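PDB 4C6S: probable WRKY transcription factor 52 from Arabidopsis thaliana, which serves as a W-box-binding transcription factor and disease-resistance receptor that pairs with RPS4 to recognise bacterial effectors AvrRps4 and PopP2, and is represented here by its TIR domain. Local coordinates for residues A[10-15]-A[19-24]; A[57-62]-A[137-142]; A[80-85]-A[91-96]. One frame throughout, in Å; residues are numbered along the deposited sequence.

Contact 1 (A[10-15]-A[19-24])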
ATOM      1  N   ILE A  10      15.224   5.045  -0.772  1.00 22.24           N
ATOM      2  CA  ILE A  10      14.028   5.466  -0.043  1.00 21.20           C
ATOM      3  C   ILE A  10      14.273   5.298   1.442  1.00 24.14           C
ATOM      4  O   ILE A  10      14.582   4.188   1.886  1.00 25.85           O
ATOM      5  CB  ILE A  10      12.833   4.582  -0.392  1.00 21.78           C
ATOM      6  CG1 ILE A  10      12.562   4.596  -1.894  1.00 22.70           C
ATOM      7  CG2 ILE A  10      11.591   5.047   0.410  1.00 21.19           C
ATOM      8  CD1 ILE A  10      11.684   3.430  -2.352  1.00 23.65           C
ATOM      9  N   SER A  11      14.140   6.377   2.214  1.00 20.74           N
ATOM     10  CA  SER A  11      14.262   6.273   3.670  1.00 21.36           C
ATOM     11  C   SER A  11      12.876   6.412   4.288  1.00 25.38           C
ATOM     12  O   SER A  11      12.049   7.168   3.779  1.00 26.14           O
ATOM     13  CB  SER A  11      15.194   7.349   4.217  1.00 23.84           C
ATOM     14  OG  SER A  11      14.871   8.615   3.669  1.00 27.40           O
ATOM     15  N   CYS A  12      12.620   5.673   5.368  1.00 22.82           N
ATOM     16  CA  CYS A  12      11.296   5.678   6.004  1.00 21.91           C
ATOM     17  C   CYS A  12      11.370   5.178   7.428  1.00 26.10           C
ATOM     18  O   CYS A  12      12.409   4.675   7.867  1.00 28.13           O
ATOM     19  CB  CYS A  12      10.304   4.802   5.212  1.00 20.96           C
ATOM     20  SG  CYS A  12      10.718   3.022   5.213  1.00 26.27           S
ATOM     21  N   VAL A  13      10.262   5.316   8.156  1.00 24.14           N
ATOM     22  CA  VAL A  13      10.169   4.726   9.488  1.00 26.37           C
ATOM     23  C   VAL A  13       9.636   3.296   9.362  1.00 25.80           C
ATOM     24  O   VAL A  13       9.087   2.927   8.329  1.00 25.31           O
ATOM     25  CB  VAL A  13       9.285   5.564  10.424  1.00 28.70           C
ATOM     26  CG1 VAL A  13       9.859   6.968  10.571  1.00 30.88           C
ATOM     27  CG2 VAL A  13       7.869   5.630   9.886  1.00 28.21           C
ATOM     28  N   GLU A  14       9.801   2.491  10.407  1.00 28.25           N
ATOM     29  CA  GLU A  14       9.495   1.065  10.292  1.00 28.36           C
ATOM     30  C   GLU A  14       8.018   0.803  10.034  1.00 30.23           C
ATOM     31  O   GLU A  14       7.670  -0.153   9.338  1.00 30.39           O
ATOM     32  CB  GLU A  14       9.990   0.293  11.522  1.00 31.87           C
ATOM     33  CG  GLU A  14       9.277   0.647  12.806  1.00 53.80           C
ATOM     34  CD  GLU A  14      10.011   0.141  14.034  1.00 67.88           C
ATOM     35  OE1 GLU A  14      10.902  -0.725  13.881  1.00 74.98           O
ATOM     36  OE2 GLU A  14       9.699   0.618  15.148  1.00 70.43           O
ATOM     37  N   GLU A  15       7.158   1.681  10.553  1.00 27.85           N
ATOM     38  CA  GLU A  15       5.704   1.527  10.415  1.00 33.07           C
ATOM     39  C   GLU A  15       5.193   1.436   8.973  1.00 30.68           C
ATOM     40  O   GLU A  15       4.156   0.821   8.723  1.00 29.81           O
ATOM     41  CB  GLU A  15       4.961   2.655  11.152  1.00 36.84           C
ATOM     42  CG  GLU A  15       5.339   2.837  12.620  1.00 53.62           C
ATOM     43  CD  GLU A  15       6.548   3.751  12.834  1.00 62.64           C
ATOM     44  OE1 GLU A  15       7.691   3.292  12.633  1.00 56.36           O
ATOM     45  OE2 GLU A  15       6.356   4.930  13.218  1.00 73.42           O
ATOM     46  N   SER A  19       4.469  -1.708   4.125  1.00 19.07           N
ATOM     47  CA  SER A  19       3.192  -1.340   3.531  1.00 18.79           C
ATOM     48  C   SER A  19       3.441  -0.354   2.398  1.00 20.93           C
ATOM     49  O   SER A  19       3.949  -0.752   1.367  1.00 20.49           O
ATOM     50  CB  SER A  19       2.208  -0.829   4.594  1.00 24.59           C
ATOM     51  OG  SER A  19       2.778   0.251   5.312  1.00 22.09           O
ATOM     52  N   PHE A  20       3.133   0.926   2.585  1.00 20.04           N
ATOM     53  CA  PHE A  20       3.296   1.931   1.522  1.00 21.16           C
ATOM     54  C   PHE A  20       4.651   1.905   0.803  1.00 22.87           C
ATOM     55  O   PHE A  20       4.709   1.936  -0.427  1.00 19.86           O
ATOM     56  CB  PHE A  20       3.074   3.339   2.103  1.00 20.11           C
ATOM     57  CG  PHE A  20       3.296   4.443   1.110  1.00 19.00           C
ATOM     58  CD1 PHE A  20       2.345   4.715   0.122  1.00 19.03           C
ATOM     59  CD2 PHE A  20       4.448   5.217   1.163  1.00 19.33           C
ATOM     60  CE1 PHE A  20       2.551   5.764  -0.791  1.00 18.05           C
ATOM     61  CE2 PHE A  20       4.667   6.267   0.253  1.00 26.29           C
ATOM     62  CZ  PHE A  20       3.710   6.527  -0.730  1.00 22.87           C
ATOM     63  N   VAL A  21       5.739   1.867   1.562  1.00 18.69           N
ATOM     64  CA  VAL A  21       7.069   1.923   0.959  1.00 18.21           C
ATOM     65  C   VAL A  21       7.336   0.711   0.066  1.00 19.75           C
ATOM     66  O   VAL A  21       8.043   0.809  -0.949  1.00 20.50           O
ATOM     67  CB  VAL A  21       8.144   2.090   2.044  1.00 21.98           C
ATOM     68  CG1 VAL A  21       9.551   1.856   1.497  1.00 23.22           C
ATOM     69  CG2 VAL A  21       8.026   3.506   2.671  1.00 23.40           C
ATOM     70  N   SER A  22       6.756  -0.435   0.415  1.00 17.20           N
ATOM     71  CA  SER A  22       7.030  -1.635  -0.382  1.00 19.74           C
ATOM     72  C   SER A  22       6.399  -1.451  -1.770  1.00 17.61           C
ATOM     73  O   SER A  22       6.942  -1.910  -2.778  1.00 20.31           O
ATOM     74  CB  SER A  22       6.531  -2.912   0.305  1.00 23.00           C
ATOM     75  OG  SER A  22       5.121  -3.039   0.239  1.00 20.84           O
ATOM     76  N   HIS A  23       5.267  -0.762  -1.821  1.00 17.04           N
ATOM     77  CA  HIS A  23       4.622  -0.512  -3.105  1.00 19.24           C
ATOM     78  C   HIS A  23       5.418   0.499  -3.898  1.00 22.10           C
ATOM     79  O   HIS A  23       5.522   0.384  -5.123  1.00 18.00           O
ATOM     80  CB  HIS A  23       3.182  -0.017  -2.924  1.00 17.87           C
ATOM     81  CG  HIS A  23       2.319  -0.967  -2.165  1.00 19.49           C
ATOM     82  ND1 HIS A  23       1.891  -2.169  -2.681  1.00 18.98           N
ATOM     83  CD2 HIS A  23       1.795  -0.888  -0.913  1.00 19.73           C
ATOM     84  CE1 HIS A  23       1.139  -2.791  -1.786  1.00 18.20           C
ATOM     85  NE2 HIS A  23       1.061  -2.022  -0.708  1.00 16.85           N
ATOM     86  N   LEU A  24       5.959   1.499  -3.207  1.00 19.25           N
ATOM     87  CA  LEU A  24       6.771   2.528  -3.860  1.00 17.81           C
ATOM     88  C   LEU A  24       8.035   1.910  -4.447  1.00 20.46           C
ATOM     89  O   LEU A  24       8.388   2.177  -5.596  1.00 20.36           O
ATOM     90  CB  LEU A  24       7.135   3.652  -2.872  1.00 18.91           C
ATOM     91  CG  LEU A  24       8.035   4.778  -3.417  1.00 22.04           C
ATOM     92  CD1 LEU A  24       7.409   5.459  -4.643  1.00 23.72           C
ATOM     93  CD2 LEU A  24       8.298   5.810  -2.323  1.00 20.59           C
TER

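Contact 2 (A[57-62]-A[137-142])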
ATOM      1  N   ALA A  57      23.320   7.248  -3.640  1.00 36.54           N
ATOM      2  CA  ALA A  57      22.062   7.345  -4.392  1.00 34.64           C
ATOM      3  C   ALA A  57      22.003   8.616  -5.244  1.00 39.34           C
ATOM      4  O   ALA A  57      22.400   9.696  -4.797  1.00 37.94           O
ATOM      5  CB  ALA A  57      20.855   7.274  -3.450  1.00 28.84           C
ATOM      6  N   GLY A  58      21.515   8.486  -6.475  1.00 38.07           N
ATOM      7  CA  GLY A  58      21.304   9.650  -7.317  1.00 37.62           C
ATOM      8  C   GLY A  58      20.096  10.444  -6.849  1.00 34.71           C
ATOM      9  O   GLY A  58      20.033  11.661  -6.997  1.00 34.75           O
ATOM     10  N   VAL A  59      19.125   9.745  -6.281  1.00 29.35           N
ATOM     11  CA  VAL A  59      17.942  10.400  -5.745  1.00 26.69           C
ATOM     12  C   VAL A  59      17.648   9.847  -4.371  1.00 29.38           C
ATOM     13  O   VAL A  59      17.642   8.629  -4.166  1.00 26.28           O
ATOM     14  CB  VAL A  59      16.713  10.188  -6.645  1.00 26.27           C
ATOM     15  CG1 VAL A  59      15.482  10.852  -6.021  1.00 28.97           C
ATOM     16  CG2 VAL A  59      16.980  10.723  -8.049  1.00 33.03           C
ATOM     17  N   SER A  60      17.402  10.743  -3.427  1.00 26.08           N
ATOM     18  CA  SER A  60      17.032  10.349  -2.077  1.00 25.19           C
ATOM     19  C   SER A  60      15.566  10.688  -1.864  1.00 25.67           C
ATOM     20  O   SER A  60      15.184  11.859  -1.886  1.00 27.72           O
ATOM     21  CB  SER A  60      17.919  11.089  -1.068  1.00 29.14           C
ATOM     22  OG  SER A  60      17.572  10.773   0.266  1.00 29.58           O
ATOM     23  N   VAL A  61      14.732   9.664  -1.698  1.00 21.21           N
ATOM     24  CA  VAL A  61      13.308   9.885  -1.448  1.00 19.39           C
ATOM     25  C   VAL A  61      13.048   9.664   0.035  1.00 22.80           C
ATOM     26  O   VAL A  61      13.133   8.529   0.516  1.00 23.11           O
ATOM     27  CB  VAL A  61      12.447   8.907  -2.235  1.00 18.83           C
ATOM     28  CG1 VAL A  61      10.961   9.106  -1.883  1.00 21.42           C
ATOM     29  CG2 VAL A  61      12.674   9.072  -3.726  1.00 23.82           C
ATOM     30  N   MET A  62      12.746  10.738   0.764  1.00 21.83           N
ATOM     31  CA  MET A  62      12.480  10.637   2.195  1.00 20.05           C
ATOM     32  C   MET A  62      10.983  10.512   2.404  1.00 23.68           C
ATOM     33  O   MET A  62      10.238  11.443   2.100  1.00 22.52           O
ATOM     34  CB  MET A  62      12.993  11.878   2.923  1.00 22.11           C
ATOM     35  CG  MET A  62      14.511  12.025   2.805  1.00 29.79           C
ATOM     36  SD  MET A  62      15.214  13.425   3.707  1.00 34.40           S
ATOM     37  CE  MET A  62      14.545  13.145   5.305  1.00 47.77           C
ATOM     38  N   ARG A 137       6.594   9.099 -11.275  1.00 22.08           N
ATOM     39  CA  ARG A 137       6.654   9.924 -12.483  1.00 21.20           C
ATOM     40  C   ARG A 137       7.648  11.065 -12.292  1.00 25.84           C
ATOM     41  O   ARG A 137       8.422  11.394 -13.191  1.00 25.66           O
ATOM     42  CB  ARG A 137       5.276  10.478 -12.833  1.00 22.72           C
ATOM     43  CG  ARG A 137       5.274  11.511 -13.938  1.00 23.24           C
ATOM     44  CD  ARG A 137       3.844  11.866 -14.317  1.00 30.22           C
ATOM     45  NE  ARG A 137       3.128  12.341 -13.142  1.00 29.22           N
ATOM     46  CZ  ARG A 137       1.857  12.064 -12.864  1.00 36.50           C
ATOM     47  NH1 ARG A 137       1.126  11.319 -13.694  1.00 36.24           N
ATOM     48  NH2 ARG A 137       1.315  12.545 -11.754  1.00 29.32           N
ATOM     49  N   ASP A 138       7.629  11.657 -11.106  1.00 21.88           N
ATOM     50  CA  ASP A 138       8.531  12.753 -10.770  1.00 20.40           C
ATOM     51  C   ASP A 138       9.982  12.277 -10.811  1.00 21.38           C
ATOM     52  O   ASP A 138      10.820  12.897 -11.478  1.00 26.41           O
ATOM     53  CB  ASP A 138       8.159  13.286  -9.372  1.00 24.93           C
ATOM     54  CG  ASP A 138       9.038  14.444  -8.909  1.00 33.98           C
ATOM     55  OD1 ASP A 138       9.825  14.995  -9.708  1.00 32.09           O
ATOM     56  OD2 ASP A 138       8.926  14.821  -7.720  1.00 34.60           O
ATOM     57  N   VAL A 139      10.281  11.184 -10.111  1.00 23.77           N
ATOM     58  CA  VAL A 139      11.657  10.670 -10.075  1.00 23.17           C
ATOM     59  C   VAL A 139      12.115  10.258 -11.470  1.00 26.92           C
ATOM     60  O   VAL A 139      13.223  10.593 -11.904  1.00 25.46           O
ATOM     61  CB  VAL A 139      11.792   9.496  -9.081  1.00 22.12           C
ATOM     62  CG1 VAL A 139      13.168   8.820  -9.217  1.00 23.92           C
ATOM     63  CG2 VAL A 139      11.565  10.008  -7.652  1.00 24.43           C
ATOM     64  N   TYR A 140      11.238   9.562 -12.181  1.00 21.83           N
ATOM     65  CA  TYR A 140      11.568   9.076 -13.523  1.00 23.40           C
ATOM     66  C   TYR A 140      11.879  10.188 -14.505  1.00 27.25           C
ATOM     67  O   TYR A 140      12.923  10.180 -15.146  1.00 31.12           O
ATOM     68  CB  TYR A 140      10.401   8.247 -14.065  1.00 23.02           C
ATOM     69  CG  TYR A 140      10.580   7.789 -15.496  1.00 28.95           C
ATOM     70  CD1 TYR A 140      11.566   6.877 -15.830  1.00 33.09           C
ATOM     71  CD2 TYR A 140       9.749   8.259 -16.504  1.00 32.88           C
ATOM     72  CE1 TYR A 140      11.727   6.449 -17.139  1.00 37.99           C
ATOM     73  CE2 TYR A 140       9.898   7.834 -17.813  1.00 36.29           C
ATOM     74  CZ  TYR A 140      10.895   6.928 -18.120  1.00 37.81           C
ATOM     75  OH  TYR A 140      11.058   6.492 -19.411  1.00 45.28           O
ATOM     76  N   GLU A 141      10.964  11.145 -14.630  1.00 25.69           N
ATOM     77  CA  GLU A 141      11.104  12.169 -15.650  1.00 30.45           C
ATOM     78  C   GLU A 141      12.203  13.156 -15.292  1.00 32.91           C
ATOM     79  O   GLU A 141      12.826  13.741 -16.164  1.00 34.46           O
ATOM     80  CB  GLU A 141       9.768  12.870 -15.896  1.00 34.95           C
ATOM     81  CG  GLU A 141       8.749  11.933 -16.534  1.00 33.08           C
ATOM     82  CD  GLU A 141       7.551  12.648 -17.110  1.00 37.04           C
ATOM     83  OE1 GLU A 141       7.647  13.859 -17.398  1.00 37.27           O
ATOM     84  OE2 GLU A 141       6.505  11.988 -17.282  1.00 37.25           O
ATOM     85  N   THR A 142      12.453  13.324 -13.998  1.00 32.36           N
ATOM     86  CA  THR A 142      13.466  14.277 -13.574  1.00 38.90           C
ATOM     87  C   THR A 142      14.882  13.712 -13.711  1.00 34.86           C
ATOM     88  O   THR A 142      15.816  14.450 -13.991  1.00 38.42           O
ATOM     89  CB  THR A 142      13.215  14.749 -12.124  1.00 40.68           C
ATOM     90  OG1 THR A 142      11.857  15.196 -12.002  1.00 43.77           O
ATOM     91  CG2 THR A 142      14.142  15.890 -11.762  1.00 43.15           C
TER

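Contact 3 (A[80-85]-A[91-96])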
ATOM      1  N   LYS A  80      19.942  12.843   9.762  1.00 35.22           N
ATOM      2  CA  LYS A  80      21.066  11.994   9.389  1.00 35.79           C
ATOM      3  C   LYS A  80      20.945  11.482   7.952  1.00 34.49           C
ATOM      4  O   LYS A  80      21.950  11.102   7.349  1.00 40.64           O
ATOM      5  CB  LYS A  80      21.214  10.824  10.366  1.00 35.57           C
ATOM      6  CG  LYS A  80      20.055   9.834  10.327  1.00 38.05           C
ATOM      7  CD  LYS A  80      20.184   8.808  11.448  1.00 43.27           C
ATOM      8  CE  LYS A  80      19.287   7.604  11.198  1.00 47.00           C
ATOM      9  NZ  LYS A  80      18.072   7.575  12.047  1.00 52.45           N
ATOM     10  N   VAL A  81      19.727  11.480   7.406  1.00 32.77           N
ATOM     11  CA  VAL A  81      19.540  11.092   6.014  1.00 35.92           C
ATOM     12  C   VAL A  81      19.931  12.232   5.074  1.00 38.36           C
ATOM     13  O   VAL A  81      20.662  12.026   4.101  1.00 38.30           O
ATOM     14  CB  VAL A  81      18.086  10.656   5.719  1.00 29.84           C
ATOM     15  CG1 VAL A  81      17.928  10.354   4.244  1.00 34.75           C
ATOM     16  CG2 VAL A  81      17.739   9.428   6.533  1.00 32.76           C
ATOM     17  N   LEU A  82      19.450  13.433   5.372  1.00 35.67           N
ATOM     18  CA  LEU A  82      19.701  14.585   4.511  1.00 39.52           C
ATOM     19  C   LEU A  82      21.180  14.969   4.500  1.00 44.59           C
ATOM     20  O   LEU A  82      21.694  15.458   3.490  1.00 49.61           O
ATOM     21  CB  LEU A  82      18.851  15.785   4.940  1.00 34.86           C
ATOM     22  CG  LEU A  82      18.980  17.014   4.037  1.00 39.74           C
ATOM     23  CD1 LEU A  82      18.524  16.671   2.631  1.00 43.37           C
ATOM     24  CD2 LEU A  82      18.212  18.204   4.583  1.00 42.51           C
ATOM     25  N   GLU A  83      21.869  14.736   5.615  1.00 36.98           N
ATOM     26  CA  GLU A  83      23.272  15.100   5.707  1.00 46.87           C
ATOM     27  C   GLU A  83      24.092  14.267   4.740  1.00 48.56           C
ATOM     28  O   GLU A  83      25.172  14.679   4.321  1.00 51.46           O
ATOM     29  CB  GLU A  83      23.779  14.985   7.144  1.00 62.15           C
ATOM     30  CG  GLU A  83      23.278  16.125   8.028  1.00 74.34           C
ATOM     31  CD  GLU A  83      23.797  16.058   9.450  1.00 86.01           C
ATOM     32  OE1 GLU A  83      24.364  15.009   9.830  1.00 91.33           O
ATOM     33  OE2 GLU A  83      23.636  17.058  10.187  1.00 86.78           O
ATOM     34  N   CYS A  84      23.556  13.113   4.350  1.00 45.91           N
ATOM     35  CA  CYS A  84      24.222  12.272   3.358  1.00 51.14           C
ATOM     36  C   CYS A  84      24.208  12.892   1.963  1.00 59.21           C
ATOM     37  O   CYS A  84      24.948  12.451   1.080  1.00 60.53           O
ATOM     38  CB  CYS A  84      23.573  10.892   3.290  1.00 49.43           C
ATOM     39  SG  CYS A  84      23.875   9.822   4.702  1.00 53.16           S
ATOM     40  N   GLN A  85      23.364  13.902   1.756  1.00 51.65           N
ATOM     41  CA  GLN A  85      23.266  14.529   0.444  1.00 57.67           C
ATOM     42  C   GLN A  85      24.542  15.251   0.036  1.00 68.68           C
ATOM     43  O   GLN A  85      24.916  15.235  -1.133  1.00 77.95           O
ATOM     44  CB  GLN A  85      22.102  15.515   0.363  1.00 55.64           C
ATOM     45  CG  GLN A  85      21.906  16.053  -1.057  1.00 62.90           C
ATOM     46  CD  GLN A  85      21.125  17.349  -1.117  1.00 64.47           C
ATOM     47  OE1 GLN A  85      20.921  18.016  -0.104  1.00 60.23           O
ATOM     48  NE2 GLN A  85      20.690  17.718  -2.318  1.00 69.30           N
ATOM     49  N   GLN A  91      23.032  14.643  -6.052  1.00 52.85           N
ATOM     50  CA  GLN A  91      21.889  13.915  -5.520  1.00 41.41           C
ATOM     51  C   GLN A  91      20.703  14.824  -5.285  1.00 43.51           C
ATOM     52  O   GLN A  91      20.813  15.839  -4.598  1.00 50.99           O
ATOM     53  CB  GLN A  91      22.250  13.204  -4.215  1.00 42.36           C
ATOM     54  CG  GLN A  91      21.051  12.664  -3.460  1.00 34.07           C
ATOM     55  CD  GLN A  91      21.429  12.066  -2.122  1.00 38.59           C
ATOM     56  OE1 GLN A  91      21.097  12.606  -1.066  1.00 39.08           O
ATOM     57  NE2 GLN A  91      22.121  10.940  -2.160  1.00 40.29           N
ATOM     58  N   ALA A  92      19.564  14.447  -5.853  1.00 36.34           N
ATOM     59  CA  ALA A  92      18.315  15.158  -5.609  1.00 33.32           C
ATOM     60  C   ALA A  92      17.600  14.576  -4.406  1.00 33.08           C
ATOM     61  O   ALA A  92      17.703  13.380  -4.130  1.00 32.32           O
ATOM     62  CB  ALA A  92      17.418  15.069  -6.815  1.00 38.99           C
ATOM     63  N   VAL A  93      16.838  15.416  -3.714  1.00 30.53           N
ATOM     64  CA  VAL A  93      16.052  14.967  -2.582  1.00 25.87           C
ATOM     65  C   VAL A  93      14.558  15.185  -2.848  1.00 27.30           C
ATOM     66  O   VAL A  93      14.124  16.286  -3.190  1.00 30.35           O
ATOM     67  CB  VAL A  93      16.474  15.673  -1.276  1.00 27.55           C
ATOM     68  CG1 VAL A  93      15.618  15.181  -0.117  1.00 26.91           C
ATOM     69  CG2 VAL A  93      17.957  15.430  -0.999  1.00 29.98           C
ATOM     70  N   VAL A  94      13.777  14.122  -2.726  1.00 24.32           N
ATOM     71  CA  VAL A  94      12.332  14.236  -2.896  1.00 22.33           C
ATOM     72  C   VAL A  94      11.689  13.844  -1.572  1.00 23.44           C
ATOM     73  O   VAL A  94      12.088  12.846  -0.965  1.00 25.05           O
ATOM     74  CB  VAL A  94      11.836  13.310  -4.019  1.00 26.21           C
ATOM     75  CG1 VAL A  94      10.315  13.393  -4.150  1.00 27.87           C
ATOM     76  CG2 VAL A  94      12.512  13.686  -5.335  1.00 29.72           C
ATOM     77  N   SER A  95      10.716  14.631  -1.108  1.00 23.81           N
ATOM     78  CA  SER A  95      10.124  14.386   0.206  1.00 21.28           C
ATOM     79  C   SER A  95       8.673  13.971   0.044  1.00 23.32           C
ATOM     80  O   SER A  95       7.965  14.498  -0.805  1.00 25.15           O
ATOM     81  CB  SER A  95      10.193  15.643   1.078  1.00 24.50           C
ATOM     82  OG  SER A  95      11.541  15.956   1.392  1.00 26.54           O
ATOM     83  N   VAL A  96       8.237  13.025   0.867  1.00 19.45           N
ATOM     84  CA  VAL A  96       6.860  12.550   0.780  1.00 20.21           C
ATOM     85  C   VAL A  96       6.236  12.647   2.157  1.00 18.82           C
ATOM     86  O   VAL A  96       6.710  12.002   3.108  1.00 23.85           O
ATOM     87  CB  VAL A  96       6.807  11.081   0.310  1.00 19.80           C
ATOM     88  CG1 VAL A  96       5.361  10.601   0.199  1.00 21.29           C
ATOM     89  CG2 VAL A  96       7.521  10.911  -1.051  1.00 22.29           C
TER
HETATM   90  O   HOH W   1      19.738  12.180   1.289  1.00 43.27           O

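Contact 1 (A[10-15]-A[19-24])
Strand 10-12, bearing Ile10 and Cys12, and helix 20-24, bearing Val21 and Leu24, run almost antiparallel, 177° between their directions, with their axes 10.1 Å apart at closest approach. The core of the join is apolar, and its four side chains are buried. Val21 sits at its middle and uses its two methyls on different partners. CG2 rests against Cys12, 3.7 Å from Cys12 CB and at the same distance from Cys12 SG, whereas CG1 of Val21 turns to Ile10 and approaches Ile10 CG2 at 3.9 Å. Cys12 holds SG between its backbone N and carbonyl carbon (chi1 66°), which brings the sulfur beside the Val21 methyls. Ile10 divides its own branches similarly: CG2 slides past Val21, while the other branch is extended beyond CG1 (chi2 162°) and carries CD1 to Leu24, where it lies 4.0 Å from CG and 4.1 Å from CD2. The first turn of the helix has a polar tie of its own. Ser22 OG donates to Ser19 O at 2.8 Å, in the carbonyl plane and on a lone pair, and the same oxygen also accepts from Ser22 N, so two donors from one residue grip it. Packing of the first strand against helix 20-30, which comes after the short helix 14-17, belongs to the flavodoxin-like TIR fold. On the far side of the helix, the second subunit takes over: Ser22 OG bonds to Ser129 N of that subunit, and the two His23 rings stack, consistent with the Ser-His dimer interface known from plant TIR domains. Within the chain, Cys12 and Val21 both touch Val37 of strand 35-39, Val63 of strand 59-65 meets Ile10 and Cys12, and Ile135 of helix 128-143 touches Leu24.

Contact 2 (A[57-62]-A[137-142])
Val139 of helix 137-142 points its side chain at strand 59-62 and lodges against two residues there, Val59 and Val61, which face the helix from the same side of the strand. The three side chains meet through methyl groups alone. Val139 CG2 lies 4.2 Å from Val61 CG2 and 4.3 Å from Val59 CG1, and those two strand methyls are themselves about 4.0 Å apart, so the three form a nearly equilateral triangle. The Val139 and Val61 branches cross obliquely. In Val139, CG1 stands anti to the backbone N (chi1 171°) and leans toward Val59, about 4.4 Å from its CG1, which leaves CG2 to bridge both strand residues. The methyls sit at ordinary van der Waals distance, but only 98 Å² is buried, so this is a small patch of a larger core. The helix secures itself one turn on: Thr142 OG1 donates to Asp138 O at 2.6 Å, tilted 26° from the carbonyl plane, while Thr142 N reaches that oxygen from the opposite face. The Asp138 carboxylate is occupied too, with a salt bridge to Arg118 and a hydrogen bond to His120, a residue of the sodium site. All this is the packing of the C-terminal helix of the TIR domain against one face of the parallel sheet. Val8 of the neighbouring strand 8-12 touches both Val61 and Val139, Val96 of strand 92-98 reaches Val61, and on the other face of strand 59-65 helix 74-82 packs against Ser60 and Met62.

Contact 3 (A[80-85]-A[91-96])
The direct polar link is between Gln85 and the backbone of Gln91: Gln85 NE2 donates to Gln91 O at 3.0 Å, nearly straight (166°) and with the oxygen close to the plane of the amide. CG anti to the backbone N (chi1 -174°) and an extended chain beyond it let Gln85 reach that far. A second polar link runs through water, which donates to Val81 O and, at 2.8 Å, to Gln91 OE1. That oxygen also rests on the aliphatic base of Gln85, 3.3 Å from its CA. The two side-chain amides are only 9° from parallel. The apolar pair is Val93 CG2 with Leu82 CD1 at 3.9 Å, the side chains crossing at about a right angle; the same Val93 methyl packs on the amide group of Gln85, 3.7 Å from CD. The contact lies within the beta-alpha-beta unit of strand 59-65, helix 74-82 and strand 92-98. Buried Gln91 NE2 bonds to Ile54 O and Ala57 O. With its oxygen accepting a hydrogen bond from water and its nitrogen donating to two carbonyls, the rotation of this amide is settled, and through the water at Val81 O it ties residues 80-85 and the start of strand 92-98 to helix 51-56.

Contacts 1, 2 and 3 all reach the five-stranded parallel sheet of the TIR domain, through the adjacent strands 8-12, 59-65 and 92-98. Contact 1 closes first along the chain; contact 3 then falls wholly within the long span between the two halves of contact 2. Centres lie about 15 Å apart for contact 1 with either other, and about 10 Å for contacts 2 and 3. Helices 20-30 and 128-143 pack on one face and helix 74-82 on the other, giving the three-layer sandwich. Backbone bonds join the strands: Ser11 N to Val61 O, and Ser60 to both Ala92 and Val94. Contact 1 alone borders the second subunit, which couples the core to the dimer.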